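Local coordinates for uracil-DNA glycosylase (Nitratifractor salsuginis, PDB 5X3G), which is a member of the uracil-DNA glycosylase family, built as a single chain whose helices surround a four-stranded parallel sheet, at residues Phe92-Leu106 against Glu109-Lys121. Numbering follows the deposited sequence.
Sequences FIDGRVREIFSPRGL and EVNRATSLRNFIK
The backbones of Val-97 and Glu-109 approach to 5.1 Å between their CA atoms, where a loop ending in a two-stranded antiparallel hairpin (101-102 with 105-106) lies against a short helix (108-112) and the start of a longer one (114-126), separated by Ala-113. Arg-96 grips Glu-109 side-on in a two-nitrogen salt bridge: NE donates to OE2 at 2.8 Å and NH2 to OE1 at 2.6 Å. The guanidinium and carboxylate planes stand 64° apart, and both oxygens are met from above the carboxylate plane, so the pair is bidentate without being coplanar. A bend at chi3 (60°) turns the guanidinium of Arg-96 back to Glu-109, while its NH1 salt-bridges Glu-85. In the Asx turn at Asp-94, OD1 accepts from Arg-96 N and also from Ser-86 OG. Farther along, Val-97 CG1 and Val-110 CG2 pack tightly at 3.5 Å, and Leu-106 lays CD2 against Ile-120 CG2 at 3.9 Å. At the other end, Phe-92 and Phe-119 form a T-shaped stack, planes at 83° and centroids 5.2 Å apart. Leu-116 CD2 sits over the rim of one face of the Phe-92 ring, whose CE2 points into the Phe-119 face, 3.6 Å from CG of Phe-119.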
loop_
_atom_site.group_PDB
_atom_site.type_symbol
_atom_site.label_atom_id
_atom_site.label_comp_id
_atom_site.label_asym_id
_atom_site.label_seq_id
_atom_site.Cartn_x
_atom_site.Cartn_y
_atom_site.Cartn_z
ATOM N N PHE A 92 2.378 2.605 0.664
ATOM C CA PHE A 92 3.781 2.257 0.864
ATOM C C PHE A 92 4.650 2.473 -0.373
ATOM O O PHE A 92 5.829 2.814 -0.239
ATOM C CB PHE A 92 3.908 0.807 1.342
ATOM C CG PHE A 92 5.164 0.537 2.115
ATOM C CD1 PHE A 92 5.613 1.449 3.055
ATOM C CD2 PHE A 92 5.890 -0.624 1.912
ATOM C CE1 PHE A 92 6.764 1.215 3.773
ATOM C CE2 PHE A 92 7.047 -0.865 2.627
ATOM C CZ PHE A 92 7.483 0.056 3.561
ATOM N N ILE A 93 4.101 2.284 -1.570
ATOM C CA ILE A 93 4.891 2.392 -2.794
ATOM C C ILE A 93 5.034 3.861 -3.170
ATOM O O ILE A 93 4.048 4.529 -3.502
ATOM C CB ILE A 93 4.256 1.597 -3.942
ATOM C CG1 ILE A 93 4.035 0.145 -3.527
ATOM C CG2 ILE A 93 5.148 1.644 -5.167
ATOM C CD1 ILE A 93 5.306 -0.591 -3.158
ATOM N N ASP A 94 6.266 4.358 -3.148
ATOM C CA ASP A 94 6.548 5.750 -3.476
ATOM C C ASP A 94 6.876 5.862 -4.961
ATOM O O ASP A 94 7.884 5.318 -5.425
ATOM C CB ASP A 94 7.699 6.283 -2.622
ATOM C CG ASP A 94 7.852 7.791 -2.720
ATOM O OD1 ASP A 94 7.776 8.336 -3.839
ATOM O OD2 ASP A 94 8.047 8.442 -1.671
ATOM N N GLY A 95 6.037 6.592 -5.696
ATOM C CA GLY A 95 6.193 6.749 -7.130
ATOM C C GLY A 95 7.428 7.516 -7.562
ATOM O O GLY A 95 7.734 7.522 -8.759
ATOM N N ARG A 96 8.129 8.175 -6.635
ATOM C CA ARG A 96 9.401 8.797 -6.995
ATOM C C ARG A 96 10.465 7.757 -7.301
ATOM O O ARG A 96 11.336 7.992 -8.146
ATOM C CB ARG A 96 9.904 9.709 -5.876
ATOM C CG ARG A 96 9.232 11.056 -5.806
ATOM C CD ARG A 96 9.899 11.952 -4.776
ATOM N NE ARG A 96 11.304 12.182 -5.097
ATOM C CZ ARG A 96 11.737 13.103 -5.952
ATOM N NH1 ARG A 96 10.872 13.890 -6.577
ATOM N NH2 ARG A 96 13.036 13.239 -6.183
ATOM N N VAL A 97 10.420 6.618 -6.622
ATOM C CA VAL A 97 11.454 5.604 -6.761
ATOM C C VAL A 97 11.214 4.819 -8.039
ATOM O O VAL A 97 10.101 4.346 -8.297
ATOM C CB VAL A 97 11.471 4.671 -5.540
ATOM C CG1 VAL A 97 12.620 3.692 -5.654
ATOM C CG2 VAL A 97 11.562 5.473 -4.248
ATOM N N ARG A 98 12.261 4.684 -8.849
ATOM C CA ARG A 98 12.220 3.799 -10.001
ATOM C C ARG A 98 13.251 2.696 -9.812
ATOM O O ARG A 98 12.899 1.568 -9.447
ATOM C CB ARG A 98 12.460 4.584 -11.291
ATOM C CG ARG A 98 11.249 5.398 -11.722
ATOM C CD ARG A 98 11.540 6.236 -12.949
ATOM N NE ARG A 98 12.527 7.274 -12.671
ATOM C CZ ARG A 98 12.878 8.218 -13.536
ATOM N NH1 ARG A 98 12.312 8.259 -14.735
ATOM N NH2 ARG A 98 13.786 9.124 -13.203
ATOM N N GLU A 99 14.524 3.013 -10.030
ATOM C CA GLU A 99 15.581 2.040 -9.799
ATOM C C GLU A 99 15.781 1.819 -8.304
ATOM O O GLU A 99 15.786 2.767 -7.514
ATOM C CB GLU A 99 16.891 2.501 -10.443
ATOM C CG GLU A 99 16.903 2.478 -11.973
ATOM C CD GLU A 99 15.989 3.520 -12.586
ATOM O OE1 GLU A 99 15.923 4.645 -12.045
ATOM O OE2 GLU A 99 15.332 3.217 -13.605
ATOM N N ILE A 100 15.942 0.553 -7.918
ATOM C CA ILE A 100 16.144 0.230 -6.509
ATOM C C ILE A 100 17.602 0.420 -6.114
ATOM O O ILE A 100 17.902 0.971 -5.049
ATOM C CB ILE A 100 15.667 -1.205 -6.216
ATOM C CG1 ILE A 100 14.172 -1.350 -6.511
ATOM C CG2 ILE A 100 15.977 -1.590 -4.772
ATOM C CD1 ILE A 100 13.288 -0.487 -5.639
ATOM N N PHE A 101 18.525 -0.023 -6.961
ATOM C CA PHE A 101 19.941 -0.052 -6.640
ATOM C C PHE A 101 20.717 0.939 -7.498
ATOM O O PHE A 101 20.232 1.455 -8.510
ATOM C CB PHE A 101 20.508 -1.465 -6.822
ATOM C CG PHE A 101 19.874 -2.491 -5.927
ATOM C CD1 PHE A 101 20.239 -2.590 -4.595
ATOM C CD2 PHE A 101 18.907 -3.354 -6.415
ATOM C CE1 PHE A 101 19.654 -3.533 -3.766
ATOM C CE2 PHE A 101 18.318 -4.297 -5.590
ATOM C CZ PHE A 101 18.694 -4.387 -4.264
ATOM N N SER A 102 21.943 1.197 -7.065
ATOM C CA SER A 102 22.909 2.015 -7.782
ATOM C C SER A 102 24.260 1.318 -7.689
ATOM O O SER A 102 24.397 0.355 -6.922
ATOM C CB SER A 102 22.967 3.427 -7.192
ATOM O OG SER A 102 23.775 3.457 -6.028
ATOM N N PRO A 103 25.271 1.744 -8.453
ATOM C CA PRO A 103 26.616 1.184 -8.241
ATOM C C PRO A 103 27.111 1.372 -6.821
ATOM O O PRO A 103 28.013 0.650 -6.377
ATOM C CB PRO A 103 27.476 1.967 -9.242
ATOM C CG PRO A 103 26.532 2.316 -10.333
ATOM C CD PRO A 103 25.222 2.608 -9.647
ATOM N N ARG A 104 26.513 2.310 -6.088
ATOM C CA ARG A 104 27.030 2.712 -4.787
ATOM C C ARG A 104 26.306 1.995 -3.654
ATOM O O ARG A 104 26.751 2.035 -2.501
ATOM C CB ARG A 104 26.890 4.225 -4.666
ATOM C CG ARG A 104 27.641 4.966 -5.759
ATOM C CD ARG A 104 26.797 6.069 -6.383
ATOM N NE ARG A 104 26.411 7.111 -5.440
ATOM C CZ ARG A 104 25.158 7.495 -5.225
ATOM N NH1 ARG A 104 24.902 8.461 -4.354
ATOM N NH2 ARG A 104 24.161 6.918 -5.882
ATOM N N GLY A 105 25.198 1.330 -3.966
ATOM C CA GLY A 105 24.378 0.667 -2.970
ATOM C C GLY A 105 22.916 0.768 -3.341
ATOM O O GLY A 105 22.512 0.312 -4.414
ATOM N N LEU A 106 22.112 1.373 -2.472
ATOM C CA LEU A 106 20.741 1.709 -2.824
ATOM C C LEU A 106 20.709 3.029 -3.584
ATOM O O LEU A 106 21.570 3.896 -3.402
ATOM C CB LEU A 106 19.869 1.804 -1.572
ATOM C CG LEU A 106 19.766 0.544 -0.710
ATOM C CD1 LEU A 106 19.200 0.885 0.658
ATOM C CD2 LEU A 106 18.919 -0.518 -1.393
ATOM N N GLU A 109 16.768 7.714 -4.621
ATOM C CA GLU A 109 15.351 7.825 -4.291
ATOM C C GLU A 109 14.936 6.811 -3.232
ATOM O O GLU A 109 14.042 7.094 -2.428
ATOM C CB GLU A 109 14.502 7.667 -5.551
ATOM C CG GLU A 109 14.483 8.907 -6.434
ATOM C CD GLU A 109 14.068 10.160 -5.685
ATOM O OE1 GLU A 109 14.667 11.228 -5.938
ATOM O OE2 GLU A 109 13.143 10.084 -4.847
ATOM N N VAL A 110 15.560 5.632 -3.212
ATOM C CA VAL A 110 15.298 4.681 -2.133
ATOM C C VAL A 110 15.798 5.244 -0.810
ATOM O O VAL A 110 15.100 5.199 0.211
ATOM C CB VAL A 110 15.945 3.318 -2.441
ATOM C CG1 VAL A 110 15.900 2.418 -1.214
ATOM C CG2 VAL A 110 15.250 2.648 -3.607
ATOM N N ASN A 111 17.015 5.794 -0.813
ATOM C CA ASN A 111 17.593 6.325 0.416
ATOM C C ASN A 111 16.773 7.489 0.955
ATOM O O ASN A 111 16.636 7.648 2.173
ATOM C CB ASN A 111 19.040 6.759 0.181
ATOM C CG ASN A 111 20.024 5.610 0.296
ATOM O OD1 ASN A 111 21.136 5.674 -0.230
ATOM N ND2 ASN A 111 19.620 4.549 0.988
ATOM N N ARG A 112 16.222 8.314 0.063
ATOM C CA ARG A 112 15.412 9.442 0.513
ATOM C C ARG A 112 14.142 8.966 1.213
ATOM O O ARG A 112 13.724 9.556 2.214
ATOM C CB ARG A 112 15.073 10.350 -0.671
ATOM C CG ARG A 112 14.165 11.513 -0.305
ATOM C CD ARG A 112 13.740 12.330 -1.518
ATOM N NE ARG A 112 14.838 13.110 -2.086
ATOM C CZ ARG A 112 14.679 14.080 -2.983
ATOM N NH1 ARG A 112 13.464 14.397 -3.411
ATOM N NH2 ARG A 112 15.733 14.735 -3.447
ATOM N N ALA A 113 13.525 7.897 0.713
ATOM C CA ALA A 113 12.270 7.377 1.262
ATOM C C ALA A 113 12.592 6.442 2.423
ATOM O O ALA A 113 12.734 5.227 2.258
ATOM C CB ALA A 113 11.460 6.668 0.183
ATOM N N THR A 114 12.668 7.033 3.620
ATOM C CA THR A 114 13.149 6.350 4.819
ATOM C C THR A 114 12.492 4.987 5.015
ATOM O O THR A 114 13.173 3.966 5.176
ATOM C CB THR A 114 12.901 7.242 6.040
ATOM O OG1 THR A 114 13.398 8.560 5.777
ATOM C CG2 THR A 114 13.599 6.680 7.269
ATOM N N SER A 115 11.161 4.959 5.012
ATOM C CA SER A 115 10.456 3.715 5.297
ATOM C C SER A 115 10.801 2.637 4.277
ATOM O O SER A 115 11.065 1.485 4.644
ATOM C CB SER A 115 8.951 3.972 5.334
ATOM O OG SER A 115 8.608 4.767 6.455
ATOM N N LEU A 116 10.821 2.998 2.993
ATOM C CA LEU A 116 11.164 2.023 1.964
ATOM C C LEU A 116 12.626 1.615 2.052
ATOM O O LEU A 116 12.963 0.454 1.803
ATOM C CB LEU A 116 10.842 2.580 0.581
ATOM C CG LEU A 116 9.393 2.330 0.161
ATOM C CD1 LEU A 116 8.939 3.344 -0.875
ATOM C CD2 LEU A 116 9.232 0.903 -0.354
ATOM N N ARG A 117 13.509 2.558 2.390
ATOM C CA ARG A 117 14.911 2.227 2.627
ATOM C C ARG A 117 15.035 1.111 3.658
ATOM O O ARG A 117 15.632 0.055 3.393
ATOM C CB ARG A 117 15.666 3.480 3.086
ATOM C CG ARG A 117 17.148 3.272 3.359
ATOM C CD ARG A 117 17.840 4.571 3.781
ATOM N NE ARG A 117 17.531 4.957 5.157
ATOM C CZ ARG A 117 17.041 6.141 5.518
ATOM N NH1 ARG A 117 16.803 7.074 4.607
ATOM N NH2 ARG A 117 16.798 6.396 6.796
ATOM N N ASN A 118 14.440 1.316 4.835
ATOM C CA ASN A 118 14.574 0.329 5.900
ATOM C C ASN A 118 13.842 -0.965 5.570
ATOM O O ASN A 118 14.303 -2.046 5.952
ATOM C CB ASN A 118 14.078 0.914 7.221
ATOM C CG ASN A 118 14.968 2.033 7.733
ATOM O OD1 ASN A 118 16.179 2.024 7.515
ATOM N ND2 ASN A 118 14.371 3.001 8.420
ATOM N N PHE A 119 12.715 -0.885 4.856
ATOM C CA PHE A 119 12.000 -2.099 4.472
ATOM C C PHE A 119 12.821 -2.933 3.501
ATOM O O PHE A 119 12.839 -4.164 3.590
ATOM C CB PHE A 119 10.643 -1.751 3.855
ATOM C CG PHE A 119 9.818 -2.957 3.490
ATOM C CD1 PHE A 119 8.937 -3.502 4.405
ATOM C CD2 PHE A 119 9.916 -3.543 2.237
ATOM C CE1 PHE A 119 8.175 -4.613 4.083
ATOM C CE2 PHE A 119 9.155 -4.655 1.913
ATOM C CZ PHE A 119 8.284 -5.187 2.837
ATOM N N ILE A 120 13.503 -2.276 2.562
ATOM C CA ILE A 120 14.302 -3.000 1.580
ATOM C C ILE A 120 15.528 -3.619 2.237
ATOM O O ILE A 120 15.890 -4.767 1.946
ATOM C CB ILE A 120 14.685 -2.068 0.416
ATOM C CG1 ILE A 120 13.451 -1.728 -0.427
ATOM C CG2 ILE A 120 15.772 -2.704 -0.434
ATOM C CD1 ILE A 120 13.700 -0.638 -1.445
ATOM N N LYS A 121 16.186 -2.879 3.135
ATOM C CA LYS A 121 17.268 -3.487 3.907
ATOM C C LYS A 121 16.766 -4.680 4.717
ATOM O O LYS A 121 17.436 -5.718 4.789
ATOM C CB LYS A 121 17.913 -2.451 4.827
ATOM C CG LYS A 121 18.735 -1.399 4.108
ATOM C CD LYS A 121 19.342 -0.429 5.105
ATOM C CE LYS A 121 20.072 0.700 4.408
ATOM N NZ LYS A 121 20.693 1.624 5.398
#